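Local coordinates for protein oxidoreductase (Listeria innocua, PDB 3E18) that binds NAD through a Rossmann-type domain and probably acts as a dehydrogenase of the GFO/IDH/MocA family, its substrate and precise reaction being unknown, at residues P97-S102 with Q330-I335; F147-R152 with P237-K242; V196-S201 with F212-T217; V208-V213 with V228-F233. All coordinates share one frame; numbering follows the deposited sequence.

How the interactions relate
Three of the contacts belong to one large mixed sheet, and the remaining one, interaction 1, ties the nucleotide-binding domain to a helix beside that sheet. Interaction 1 is buried and mostly apolar, a leucine set against a loop next to the NAD pocket; its helix also packs on interaction 3 through Leu334 and Val196. Interactions 3 and 4 share Phe212 and Val213, lie along the two edges of strand 211-218, and are linked by Ser201 and Asp210. Interaction 2, further across the sheet, is the most polar, with a buried charged network, while interaction 3 is only partly buried. Interactions 2, 3 and 4 all touch the second subunit, whereas interaction 1 does not.

Interaction 1. Residues P97-S102 with Q330-I335; sequences PVTMTS and QVLKLI
Apolar packing dominates where Leu332 of helix 325-344 presses into the bend of residues 97-102. Its CD1 meets Val98 CG2 at 3.9 Å, the two side chains crossing at about a right angle. The other branch, CD2, lies 3.4 Å from Thr99 O, a buried carbonyl oxygen for which the model offers no polar partner. Nearer the backbone, Leu332 CB rests 4.0 Å from Ser102 CB, where the two backbones come closest. Lys333 adds the flank of its aliphatic chain, CG lying 3.9 Å from Ser102 CB.

Most polar groups bond within the loop or to residues nearby rather than to Leu332. Thr99 OG1 stands between its own backbone N and carbonyl carbon (chi1 55°), which lets it donate a 2.8 Å hydrogen bond to Thr101 O. That same hydroxyl oxygen approaches Leu332 CD1 to 3.3 Å, and Thr101 O is also near this methyl, so a turn closed by this hydrogen bond forms part of the wall around an apolar branch. Ser102 OG turns to Glu336, one helical turn beyond Leu332.

Thr101 is the N-cap of the following helix, its OG1 accepting from the backbone N of Asp104. Pro97, preceded by a cis peptide bond, touches NAD. The contact therefore joins a cofactor-side loop of the Rossmann fold, between strand 91-95 and helix 102-115, to the long helix near the C-terminus.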
loop_
_atom_site.group_PDB
_atom_site.type_symbol
_atom_site.label_atom_id
_atom_site.label_comp_id
_atom_site.label_asym_id
_atom_site.label_seq_id
_atom_site.Cartn_x
_atom_site.Cartn_y
_atom_site.Cartn_z
ATOM N N PRO A 97 21.640 11.442 -5.965
ATOM C CA PRO A 97 21.133 12.444 -5.026
ATOM C C PRO A 97 22.285 13.444 -4.927
ATOM O O PRO A 97 23.451 13.032 -4.988
ATOM C CB PRO A 97 20.951 11.656 -3.722
ATOM C CG PRO A 97 21.861 10.508 -3.822
ATOM C CD PRO A 97 21.944 10.165 -5.292
ATOM N N VAL A 98 21.992 14.739 -4.873
ATOM C CA VAL A 98 23.087 15.686 -5.007
ATOM C C VAL A 98 24.046 15.580 -3.843
ATOM O O VAL A 98 25.252 15.595 -4.042
ATOM C CB VAL A 98 22.648 17.136 -5.229
ATOM C CG1 VAL A 98 22.088 17.265 -6.619
ATOM C CG2 VAL A 98 21.658 17.597 -4.166
ATOM N N THR A 99 23.499 15.438 -2.637
ATOM C CA THR A 99 24.292 15.253 -1.435
ATOM C C THR A 99 23.609 14.231 -0.539
ATOM O O THR A 99 22.443 13.868 -0.755
ATOM C CB THR A 99 24.448 16.544 -0.647
ATOM O OG1 THR A 99 23.151 17.094 -0.367
ATOM C CG2 THR A 99 25.307 17.558 -1.392
ATOM N N MET A 100 24.335 13.770 0.470
ATOM C CA MET A 100 23.804 12.774 1.388
ATOM C C MET A 100 23.055 13.391 2.577
ATOM O O MET A 100 22.360 12.687 3.308
ATOM C CB MET A 100 24.909 11.806 1.815
ATOM C CG MET A 100 25.329 10.880 0.663
ATOM S SD MET A 100 26.869 10.000 0.922
ATOM C CE MET A 100 27.764 11.102 2.016
ATOM N N THR A 101 23.178 14.704 2.767
ATOM C CA THR A 101 22.356 15.384 3.777
ATOM C C THR A 101 21.773 16.663 3.206
ATOM O O THR A 101 22.316 17.237 2.261
ATOM C CB THR A 101 23.128 15.746 5.079
ATOM O OG1 THR A 101 23.996 16.857 4.834
ATOM C CG2 THR A 101 23.928 14.573 5.623
ATOM N N SER A 102 20.689 17.139 3.803
ATOM C CA SER A 102 20.082 18.361 3.335
ATOM C C SER A 102 20.979 19.562 3.658
ATOM O O SER A 102 21.061 20.509 2.865
ATOM C CB SER A 102 18.684 18.537 3.925
ATOM O OG SER A 102 18.735 18.714 5.326
ATOM N N GLN A 330 14.057 20.171 -0.352
ATOM C CA GLN A 330 12.869 19.569 0.273
ATOM C C GLN A 330 12.817 18.062 0.070
ATOM O O GLN A 330 12.408 17.328 0.967
ATOM C CB GLN A 330 11.586 20.219 -0.215
ATOM C CG GLN A 330 11.453 21.700 0.140
ATOM C CD GLN A 330 11.380 21.974 1.645
ATOM O OE1 GLN A 330 10.888 21.155 2.427
ATOM N NE2 GLN A 330 11.864 23.142 2.050
ATOM N N VAL A 331 13.261 17.604 -1.097
ATOM C CA VAL A 331 13.417 16.158 -1.325
ATOM C C VAL A 331 14.424 15.564 -0.345
ATOM O O VAL A 331 14.143 14.547 0.277
ATOM C CB VAL A 331 13.794 15.854 -2.774
ATOM C CG1 VAL A 331 14.089 14.360 -2.968
ATOM C CG2 VAL A 331 12.666 16.289 -3.700
ATOM N N LEU A 332 15.579 16.211 -0.169
ATOM C CA LEU A 332 16.604 15.664 0.728
ATOM C C LEU A 332 16.135 15.628 2.180
ATOM O O LEU A 332 16.437 14.686 2.895
ATOM C CB LEU A 332 17.944 16.416 0.599
ATOM C CG LEU A 332 18.716 16.332 -0.724
ATOM C CD1 LEU A 332 19.887 17.310 -0.682
ATOM C CD2 LEU A 332 19.231 14.944 -1.029
ATOM N N LYS A 333 15.363 16.636 2.582
ATOM C CA LYS A 333 14.719 16.651 3.886
ATOM C C LYS A 333 13.699 15.512 4.017
ATOM O O LYS A 333 13.541 14.944 5.099
ATOM C CB LYS A 333 14.012 17.985 4.104
ATOM C CG LYS A 333 14.888 19.105 4.632
ATOM C CD LYS A 333 14.046 20.341 4.941
ATOM C CE LYS A 333 13.407 20.308 6.334
ATOM N NZ LYS A 333 14.409 20.414 7.446
ATOM N N LEU A 334 13.026 15.176 2.914
ATOM C CA LEU A 334 12.067 14.067 2.902
ATOM C C LEU A 334 12.779 12.723 3.042
ATOM O O LEU A 334 12.322 11.851 3.779
ATOM C CB LEU A 334 11.182 14.102 1.636
ATOM C CG LEU A 334 10.095 13.032 1.418
ATOM C CD1 LEU A 334 9.218 12.886 2.635
ATOM C CD2 LEU A 334 9.226 13.376 0.218
ATOM N N ILE A 335 13.901 12.568 2.352
ATOM C CA ILE A 335 14.731 11.381 2.499
ATOM C C ILE A 335 15.237 11.196 3.948
ATOM O O ILE A 335 15.253 10.074 4.481
ATOM C CB ILE A 335 15.895 11.411 1.490
ATOM C CG1 ILE A 335 15.360 11.130 0.082
ATOM C CG2 ILE A 335 16.962 10.387 1.852
ATOM C CD1 ILE A 335 16.361 11.442 -1.053
#

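Interaction 2. Residues F147-R152 with P237-K242; sequences FHLESR and PRWYVK
Strands 147-152 and 239-242 run antiparallel, their axes 4.8 Å apart, with a classic beta bulge where Phe147 and His148 both face Lys242. Phe147 N donates to Lys242 O at 3.0 Å, while the bond from His148 N to the same oxygen is weak.

On the face carrying Ser151 and Trp239, the serine CB sits over the indole, 4.0 Å from the centroid of the Trp239 six-membered ring, in a CH-pi contact. Ser151 OG, anti to its backbone nitrogen (chi1 175°), accepts from Arg238 NH1 at 2.8 Å, almost in the guanidinium plane. The guanidinium has Trp239 NE1 over one face, and both residues are bound to Asp130. Leu149 CG packs on Val241 CG1.

The opposite face is charged. Arg152 forms a salt bridge with Glu150 OE1: NH2 arrives on the anti lone pair, NH1 from above the carboxylate plane (48° out of it). OE2 receives His148 NE2 on its anti lone pair at 2.7 Å, and these three bonds restrain the carboxylate's rotation. His148 ND1 binds Thr223 OG1, so both ring nitrogens are held. The carboxylate lies alongside the Tyr240 ring. One water joins Glu150 O, Arg152 NH2 and Pro237 O. Tyr240 and Lys242 reach Ile234 and Thr231 of the second subunit.

Strand 223-229 flanks 146-154, strand 246-250 flanks 239-243, and helices 129-140 and 173-188 cover the Leu149-Trp239 face.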
loop_
_atom_site.group_PDB
_atom_site.type_symbol
_atom_site.label_atom_id
_atom_site.label_comp_id
_atom_site.label_asym_id
_atom_site.label_seq_id
_atom_site.Cartn_x
_atom_site.Cartn_y
_atom_site.Cartn_z
ATOM N N PHE A 147 -6.276 12.699 -5.401
ATOM C CA PHE A 147 -6.018 12.839 -3.956
ATOM C C PHE A 147 -5.119 11.744 -3.391
ATOM O O PHE A 147 -4.703 11.811 -2.242
ATOM C CB PHE A 147 -7.332 12.969 -3.146
ATOM C CG PHE A 147 -8.246 11.745 -3.208
ATOM C CD1 PHE A 147 -8.013 10.626 -2.411
ATOM C CD2 PHE A 147 -9.363 11.739 -4.041
ATOM C CE1 PHE A 147 -8.852 9.509 -2.468
ATOM C CE2 PHE A 147 -10.212 10.641 -4.093
ATOM C CZ PHE A 147 -9.952 9.517 -3.316
ATOM N N HIS A 148 -4.799 10.734 -4.195
ATOM C CA HIS A 148 -3.980 9.658 -3.702
ATOM C C HIS A 148 -3.178 9.077 -4.861
ATOM O O HIS A 148 -3.752 8.770 -5.889
ATOM C CB HIS A 148 -4.833 8.568 -3.033
ATOM C CG HIS A 148 -4.028 7.396 -2.558
ATOM N ND1 HIS A 148 -3.233 7.445 -1.434
ATOM C CD2 HIS A 148 -3.857 6.159 -3.087
ATOM C CE1 HIS A 148 -2.616 6.287 -1.281
ATOM N NE2 HIS A 148 -2.978 5.488 -2.271
ATOM N N LEU A 149 -1.857 8.978 -4.698
ATOM C CA LEU A 149 -0.973 8.482 -5.782
ATOM C C LEU A 149 -0.090 7.360 -5.312
ATOM O O LEU A 149 0.512 7.441 -4.256
ATOM C CB LEU A 149 -0.067 9.609 -6.312
ATOM C CG LEU A 149 -0.704 10.855 -6.936
ATOM C CD1 LEU A 149 -1.098 11.910 -5.883
ATOM C CD2 LEU A 149 0.269 11.446 -7.937
ATOM N N GLU A 150 0.059 6.309 -6.113
ATOM C CA GLU A 150 0.952 5.258 -5.700
ATOM C C GLU A 150 1.937 5.073 -6.832
ATOM O O GLU A 150 1.532 4.855 -7.958
ATOM C CB GLU A 150 0.203 3.952 -5.379
ATOM C CG GLU A 150 -0.763 4.088 -4.215
ATOM C CD GLU A 150 -1.569 2.852 -3.894
ATOM O OE1 GLU A 150 -1.290 1.742 -4.419
ATOM O OE2 GLU A 150 -2.506 3.008 -3.085
ATOM N N SER A 151 3.221 5.221 -6.518
ATOM C CA SER A 151 4.293 5.214 -7.502
ATOM C C SER A 151 5.269 4.123 -7.105
ATOM O O SER A 151 5.835 4.161 -6.009
ATOM C CB SER A 151 4.945 6.601 -7.515
ATOM O OG SER A 151 6.076 6.662 -8.369
ATOM N N ARG A 152 5.473 3.132 -7.976
ATOM C CA ARG A 152 6.226 1.940 -7.603
ATOM C C ARG A 152 7.235 1.593 -8.679
ATOM O O ARG A 152 6.907 1.577 -9.847
ATOM C CB ARG A 152 5.291 0.719 -7.453
ATOM C CG ARG A 152 4.355 0.735 -6.247
ATOM C CD ARG A 152 3.472 -0.522 -6.211
ATOM N NE ARG A 152 2.617 -0.561 -5.010
ATOM C CZ ARG A 152 1.387 -0.059 -4.923
ATOM N NH1 ARG A 152 0.710 -0.147 -3.783
ATOM N NH2 ARG A 152 0.827 0.548 -5.960
ATOM N N PRO A 237 1.814 -2.367 -10.568
ATOM C CA PRO A 237 1.899 -1.259 -11.544
ATOM C C PRO A 237 2.852 -0.118 -11.190
ATOM O O PRO A 237 3.048 0.198 -10.003
ATOM C CB PRO A 237 0.457 -0.705 -11.592
ATOM C CG PRO A 237 -0.232 -1.286 -10.444
ATOM C CD PRO A 237 0.414 -2.603 -10.170
ATOM N N ARG A 238 3.397 0.509 -12.232
ATOM C CA ARG A 238 4.233 1.694 -12.088
ATOM C C ARG A 238 3.445 2.819 -11.401
ATOM O O ARG A 238 3.957 3.446 -10.481
ATOM C CB ARG A 238 4.779 2.117 -13.459
ATOM C CG ARG A 238 5.595 3.401 -13.490
ATOM C CD ARG A 238 6.937 3.318 -12.779
ATOM N NE ARG A 238 7.528 4.647 -12.675
ATOM C CZ ARG A 238 7.279 5.527 -11.707
ATOM N NH1 ARG A 238 6.475 5.234 -10.690
ATOM N NH2 ARG A 238 7.871 6.702 -11.746
ATOM N N TRP A 239 2.204 3.047 -11.830
ATOM C CA TRP A 239 1.359 4.125 -11.248
ATOM C C TRP A 239 -0.035 3.593 -10.943
ATOM O O TRP A 239 -0.581 2.809 -11.712
ATOM C CB TRP A 239 1.242 5.283 -12.234
ATOM C CG TRP A 239 2.512 6.115 -12.380
ATOM C CD1 TRP A 239 3.453 6.020 -13.369
ATOM C CD2 TRP A 239 2.942 7.159 -11.514
ATOM N NE1 TRP A 239 4.457 6.945 -13.168
ATOM C CE2 TRP A 239 4.159 7.662 -12.036
ATOM C CE3 TRP A 239 2.409 7.734 -10.349
ATOM C CZ2 TRP A 239 4.859 8.707 -11.426
ATOM C CZ3 TRP A 239 3.104 8.762 -9.738
ATOM C CH2 TRP A 239 4.317 9.241 -10.272
ATOM N N TYR A 240 -0.604 4.003 -9.813
ATOM C CA TYR A 240 -1.987 3.699 -9.506
ATOM C C TYR A 240 -2.479 4.940 -8.791
ATOM O O TYR A 240 -1.973 5.289 -7.729
ATOM C CB TYR A 240 -2.116 2.455 -8.618
ATOM C CG TYR A 240 -3.550 2.118 -8.196
ATOM C CD1 TYR A 240 -4.426 1.441 -9.060
ATOM C CD2 TYR A 240 -4.023 2.479 -6.933
ATOM C CE1 TYR A 240 -5.739 1.132 -8.668
ATOM C CE2 TYR A 240 -5.328 2.172 -6.530
ATOM C CZ TYR A 240 -6.182 1.510 -7.402
ATOM O OH TYR A 240 -7.464 1.208 -6.989
ATOM N N VAL A 241 -3.428 5.629 -9.403
ATOM C CA VAL A 241 -3.821 6.956 -8.903
ATOM C C VAL A 241 -5.324 7.061 -8.722
ATOM O O VAL A 241 -6.077 6.513 -9.496
ATOM C CB VAL A 241 -3.275 8.109 -9.818
ATOM C CG1 VAL A 241 -1.728 8.194 -9.747
ATOM C CG2 VAL A 241 -3.721 7.938 -11.283
ATOM N N LYS A 242 -5.763 7.798 -7.702
ATOM C CA LYS A 242 -7.169 7.860 -7.370
ATOM C C LYS A 242 -7.589 9.303 -7.272
ATOM O O LYS A 242 -6.865 10.116 -6.706
ATOM C CB LYS A 242 -7.433 7.194 -6.010
ATOM C CG LYS A 242 -7.222 5.678 -5.982
ATOM C CD LYS A 242 -7.541 5.104 -4.590
ATOM C CE LYS A 242 -9.047 4.994 -4.367
ATOM N NZ LYS A 242 -9.328 4.842 -2.909
HETATM O O HOH W 1 1.713 2.026 -8.333
#

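Interaction 3. Residues V196-S201 with F212-T217; sequences VSANLS and FVTFIT
Thr214 adds a side-chain bond to the backbone pairing with Ser197. Its OG1 gives a 2.9 Å hydrogen bond to Ser197 O, which also accepts from Phe215 N at 3.0 Å. One oxygen thus accepts two bonds, its donors lying on opposite faces of the carbonyl plane. With OG1 opposite the backbone nitrogen about the first torsion (chi1 175°), the threonine turns its hydroxyl to the neighbouring strand, where it also comes within 3.2 Å of Val196 CG1. Ala198 CB packs on Thr214 CB at 4.0 Å.

Leu200 and Phe212 touch further along the same face: the leucine CD2 lies 3.8 Å from Phe212 CB, while the ring leads away from strand 193-201 and has Thr214 CG2 at its edge. At the other end, Val196 CG1 meets Ile216 CG1 at 4.3 Å.

These contacts hang on an antiparallel beta hairpin formed by strands 193-201 and 211-218. Ser197 with Phe215 and Asn199 with Val213 are its hydrogen-bonded pairs; Asn199 N to Val213 O and Val213 N to Asn199 O are both 3.0 Å, each N-H nearly straight onto the carbonyl. On the face of Ser197, the hydroxyl OG stands 3.7 Å from Phe215 CB.

Helix 325-344 packs on Val196, Ala198 and Leu200, and helix 173-188 on Leu200, Phe212 and Ile216. From the other face of the sheet, Ser197 meets Ser197 of the second subunit and Phe215 meets Asn199 of that subunit.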
loop_
_atom_site.group_PDB
_atom_site.type_symbol
_atom_site.label_atom_id
_atom_site.label_comp_id
_atom_site.label_asym_id
_atom_site.label_seq_id
_atom_site.Cartn_x
_atom_site.Cartn_y
_atom_site.Cartn_z
ATOM N N VAL A 196 5.301 11.411 7.403
ATOM C CA VAL A 196 5.959 10.317 6.660
ATOM C C VAL A 196 6.108 9.119 7.586
ATOM O O VAL A 196 6.608 9.265 8.706
ATOM C CB VAL A 196 7.419 10.692 6.255
ATOM C CG1 VAL A 196 7.990 9.683 5.264
ATOM C CG2 VAL A 196 7.508 12.083 5.709
ATOM N N SER A 197 5.713 7.933 7.124
ATOM C CA SER A 197 6.081 6.706 7.810
ATOM C C SER A 197 6.802 5.909 6.732
ATOM O O SER A 197 6.562 6.128 5.559
ATOM C CB SER A 197 4.837 5.961 8.287
ATOM O OG SER A 197 4.021 5.522 7.217
ATOM N N ALA A 198 7.691 5.027 7.129
ATOM C CA ALA A 198 8.476 4.252 6.149
ATOM C C ALA A 198 8.984 2.994 6.766
ATOM O O ALA A 198 9.121 2.892 7.986
ATOM C CB ALA A 198 9.668 5.083 5.612
ATOM N N ASN A 199 9.256 2.024 5.905
ATOM C CA ASN A 199 9.910 0.799 6.324
ATOM C C ASN A 199 10.858 0.432 5.209
ATOM O O ASN A 199 10.555 0.624 4.037
ATOM C CB ASN A 199 8.878 -0.309 6.669
ATOM C CG ASN A 199 9.241 -1.667 6.049
ATOM O OD1 ASN A 199 10.145 -2.384 6.526
ATOM N ND2 ASN A 199 8.501 -2.045 5.002
ATOM N N LEU A 200 12.045 -0.022 5.591
ATOM C CA LEU A 200 13.076 -0.368 4.619
ATOM C C LEU A 200 13.185 -1.875 4.478
ATOM O O LEU A 200 12.919 -2.622 5.419
ATOM C CB LEU A 200 14.438 0.193 5.050
ATOM C CG LEU A 200 14.600 1.680 5.368
ATOM C CD1 LEU A 200 16.008 1.988 5.895
ATOM C CD2 LEU A 200 14.283 2.535 4.165
ATOM N N SER A 201 13.608 -2.326 3.309
ATOM C CA SER A 201 13.847 -3.744 3.109
ATOM C C SER A 201 15.332 -4.065 3.200
ATOM O O SER A 201 16.147 -3.407 2.565
ATOM C CB SER A 201 13.310 -4.186 1.752
ATOM O OG SER A 201 13.725 -5.513 1.475
ATOM N N PHE A 212 12.202 -0.067 -0.243
ATOM C CA PHE A 212 11.474 0.639 0.813
ATOM C C PHE A 212 10.030 0.845 0.429
ATOM O O PHE A 212 9.646 0.637 -0.727
ATOM C CB PHE A 212 12.133 1.986 1.113
ATOM C CG PHE A 212 11.992 2.998 0.013
ATOM C CD1 PHE A 212 11.017 3.984 0.089
ATOM C CD2 PHE A 212 12.836 2.975 -1.098
ATOM C CE1 PHE A 212 10.864 4.919 -0.925
ATOM C CE2 PHE A 212 12.690 3.920 -2.110
ATOM C CZ PHE A 212 11.700 4.890 -2.015
ATOM N N VAL A 213 9.241 1.299 1.401
ATOM C CA VAL A 213 7.929 1.812 1.113
ATOM C C VAL A 213 7.760 2.982 2.068
ATOM O O VAL A 213 8.281 2.949 3.176
ATOM C CB VAL A 213 6.817 0.726 1.283
ATOM C CG1 VAL A 213 6.991 -0.056 2.581
ATOM C CG2 VAL A 213 5.421 1.337 1.187
ATOM N N THR A 214 7.084 4.021 1.618
ATOM C CA THR A 214 6.776 5.149 2.470
ATOM C C THR A 214 5.348 5.632 2.230
ATOM O O THR A 214 4.855 5.563 1.116
ATOM C CB THR A 214 7.833 6.280 2.299
ATOM O OG1 THR A 214 7.448 7.425 3.068
ATOM C CG2 THR A 214 7.999 6.680 0.842
ATOM N N PHE A 215 4.673 6.121 3.273
ATOM C CA PHE A 215 3.344 6.658 3.096
ATOM C C PHE A 215 3.441 8.100 3.537
ATOM O O PHE A 215 3.812 8.387 4.683
ATOM C CB PHE A 215 2.303 5.893 3.938
ATOM C CG PHE A 215 0.854 6.164 3.537
ATOM C CD1 PHE A 215 0.215 5.351 2.612
ATOM C CD2 PHE A 215 0.133 7.227 4.098
ATOM C CE1 PHE A 215 -1.118 5.584 2.233
ATOM C CE2 PHE A 215 -1.186 7.466 3.729
ATOM C CZ PHE A 215 -1.819 6.634 2.793
ATOM N N ILE A 216 3.145 8.995 2.603
ATOM C CA ILE A 216 3.328 10.419 2.792
ATOM C C ILE A 216 1.974 11.106 2.818
ATOM O O ILE A 216 1.109 10.800 2.004
ATOM C CB ILE A 216 4.215 11.000 1.654
ATOM C CG1 ILE A 216 5.617 10.381 1.718
ATOM C CG2 ILE A 216 4.329 12.516 1.727
ATOM C CD1 ILE A 216 6.342 10.426 0.399
ATOM N N THR A 217 1.783 12.030 3.751
ATOM C CA THR A 217 0.585 12.849 3.750
ATOM C C THR A 217 0.999 14.322 3.614
ATOM O O THR A 217 1.970 14.753 4.246
ATOM C CB THR A 217 -0.238 12.654 5.049
ATOM O OG1 THR A 217 -0.411 11.256 5.301
ATOM C CG2 THR A 217 -1.603 13.289 4.922
#

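Interaction 4. Residues V208-V213 with V228-F233; sequences VDDGFV and VGTTNF
Hydrogen bonds between Phe212 and Val228 set the frame of this contact. Phe212 N donates to Val228 O at 3.0 Å and Val228 N to Phe212 O at 3.1 Å, making an antiparallel hydrogen-bonded pair. Past the two glycines, Gly211 and Gly229, whose CA atoms still lie 4.4 Å apart, a side chain takes over from the backbone: Thr230 OG1 donates to Asp210 O at 2.6 Å, arriving in the plane of the carbonyl, where a lone pair points. The threonine's first torsion turns the hydroxyl toward Asp210.

A water widens this polar link. It donates to Asp210 OD1 at 2.9 Å, accepts from Thr230 N and is bound to Thr231 OG1, which also meets Lys242 of the second subunit. The carboxylate has further partners, OD1 binding Ser201 OG and OD2 the backbone N of Leu204, so several bonds hold it in place. Asn232 ND2 bonds to Tyr240 OH and Phe233 N to Thr247 OG1, both of the second subunit.

Apolar contact is concentrated on the Phe212 ring. Val228 CG2 comes to 3.4 Å from Phe212 CE2, a close approach, with Val228 CB next to the same ring atom; Val228 N lies over one ring face, toward the rim.

The contact lies at the open end of the hairpin of strands 211-218 and 223-229, away from the turn that joins them. Helix 173-188 covers Phe212 and Val228 through Val174, Trp177 and Leu181, and strand 193-201 flanks strand 211-218.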
loop_
_atom_site.group_PDB
_atom_site.type_symbol
_atom_site.label_atom_id
_atom_site.label_comp_id
_atom_site.label_asym_id
_atom_site.label_seq_id
_atom_site.Cartn_x
_atom_site.Cartn_y
_atom_site.Cartn_z
ATOM N N VAL A 208 22.967 -1.643 3.364
ATOM C CA VAL A 208 22.017 -0.651 2.845
ATOM C C VAL A 208 20.703 -1.307 2.415
ATOM O O VAL A 208 20.651 -2.509 2.153
ATOM C CB VAL A 208 22.587 0.126 1.635
ATOM C CG1 VAL A 208 23.842 0.893 2.037
ATOM C CG2 VAL A 208 22.880 -0.813 0.453
ATOM N N ASP A 209 19.653 -0.492 2.348
ATOM C CA ASP A 209 18.316 -0.941 1.961
ATOM C C ASP A 209 18.241 -1.391 0.505
ATOM O O ASP A 209 18.813 -0.751 -0.379
ATOM C CB ASP A 209 17.303 0.175 2.215
ATOM C CG ASP A 209 17.531 1.394 1.326
ATOM O OD1 ASP A 209 18.436 2.205 1.621
ATOM O OD2 ASP A 209 16.790 1.546 0.334
ATOM N N ASP A 210 17.544 -2.498 0.258
ATOM C CA ASP A 210 17.372 -2.993 -1.108
ATOM C C ASP A 210 15.980 -2.617 -1.613
ATOM O O ASP A 210 15.554 -2.990 -2.710
ATOM C CB ASP A 210 17.642 -4.501 -1.193
ATOM C CG ASP A 210 16.759 -5.322 -0.258
ATOM O OD1 ASP A 210 15.528 -5.321 -0.448
ATOM O OD2 ASP A 210 17.302 -5.996 0.649
ATOM N N GLY A 211 15.255 -1.878 -0.782
ATOM C CA GLY A 211 13.952 -1.428 -1.164
ATOM C C GLY A 211 13.336 -0.693 0.005
ATOM O O GLY A 211 13.852 -0.733 1.109
ATOM N N PHE A 212 12.202 -0.067 -0.243
ATOM C CA PHE A 212 11.474 0.639 0.813
ATOM C C PHE A 212 10.030 0.845 0.429
ATOM O O PHE A 212 9.646 0.637 -0.727
ATOM C CB PHE A 212 12.133 1.986 1.113
ATOM C CG PHE A 212 11.992 2.998 0.013
ATOM C CD1 PHE A 212 11.017 3.984 0.089
ATOM C CD2 PHE A 212 12.836 2.975 -1.098
ATOM C CE1 PHE A 212 10.864 4.919 -0.925
ATOM C CE2 PHE A 212 12.690 3.920 -2.110
ATOM C CZ PHE A 212 11.700 4.890 -2.015
ATOM N N VAL A 213 9.241 1.299 1.401
ATOM C CA VAL A 213 7.929 1.812 1.113
ATOM C C VAL A 213 7.760 2.982 2.068
ATOM O O VAL A 213 8.281 2.949 3.176
ATOM C CB VAL A 213 6.817 0.726 1.283
ATOM C CG1 VAL A 213 6.991 -0.056 2.581
ATOM C CG2 VAL A 213 5.421 1.337 1.187
ATOM N N VAL A 228 9.952 1.194 -3.774
ATOM C CA VAL A 228 10.941 0.610 -4.675
ATOM C C VAL A 228 11.180 -0.766 -4.137
ATOM O O VAL A 228 11.261 -0.956 -2.925
ATOM C CB VAL A 228 12.277 1.405 -4.702
ATOM C CG1 VAL A 228 13.357 0.671 -5.543
ATOM C CG2 VAL A 228 12.077 2.790 -5.284
ATOM N N GLY A 229 11.303 -1.744 -5.026
ATOM C CA GLY A 229 11.656 -3.068 -4.581
ATOM C C GLY A 229 12.577 -3.671 -5.622
ATOM O O GLY A 229 12.410 -3.416 -6.817
ATOM N N THR A 230 13.549 -4.449 -5.157
ATOM C CA THR A 230 14.519 -5.116 -6.037
ATOM C C THR A 230 14.482 -6.624 -5.843
ATOM O O THR A 230 15.367 -7.350 -6.315
ATOM C CB THR A 230 15.974 -4.578 -5.839
ATOM O OG1 THR A 230 16.372 -4.672 -4.457
ATOM C CG2 THR A 230 16.088 -3.140 -6.302
ATOM N N THR A 231 13.431 -7.098 -5.173
ATOM C CA THR A 231 13.268 -8.525 -4.844
ATOM C C THR A 231 11.874 -9.013 -5.258
ATOM O O THR A 231 11.315 -9.941 -4.663
ATOM C CB THR A 231 13.444 -8.758 -3.323
ATOM O OG1 THR A 231 12.635 -7.813 -2.596
ATOM C CG2 THR A 231 14.890 -8.553 -2.919
ATOM N N ASN A 232 11.306 -8.354 -6.266
ATOM C CA ASN A 232 9.932 -8.585 -6.674
ATOM C C ASN A 232 9.901 -9.295 -8.012
ATOM O O ASN A 232 10.066 -8.668 -9.057
ATOM C CB ASN A 232 9.204 -7.259 -6.805
ATOM C CG ASN A 232 9.272 -6.443 -5.546
ATOM O OD1 ASN A 232 10.353 -6.176 -5.018
ATOM N ND2 ASN A 232 8.114 -6.032 -5.054
ATOM N N PHE A 233 9.662 -10.600 -7.969
ATOM C CA PHE A 233 9.644 -11.436 -9.171
ATOM C C PHE A 233 8.364 -11.227 -9.977
ATOM O O PHE A 233 8.263 -11.630 -11.135
ATOM C CB PHE A 233 9.853 -12.903 -8.793
ATOM C CG PHE A 233 11.211 -13.183 -8.213
ATOM C CD1 PHE A 233 12.299 -13.447 -9.053
ATOM C CD2 PHE A 233 11.406 -13.203 -6.835
ATOM C CE1 PHE A 233 13.556 -13.700 -8.529
ATOM C CE2 PHE A 233 12.658 -13.458 -6.297
ATOM C CZ PHE A 233 13.743 -13.707 -7.152
HETATM O O HOH W 2 13.315 -5.073 -2.351
#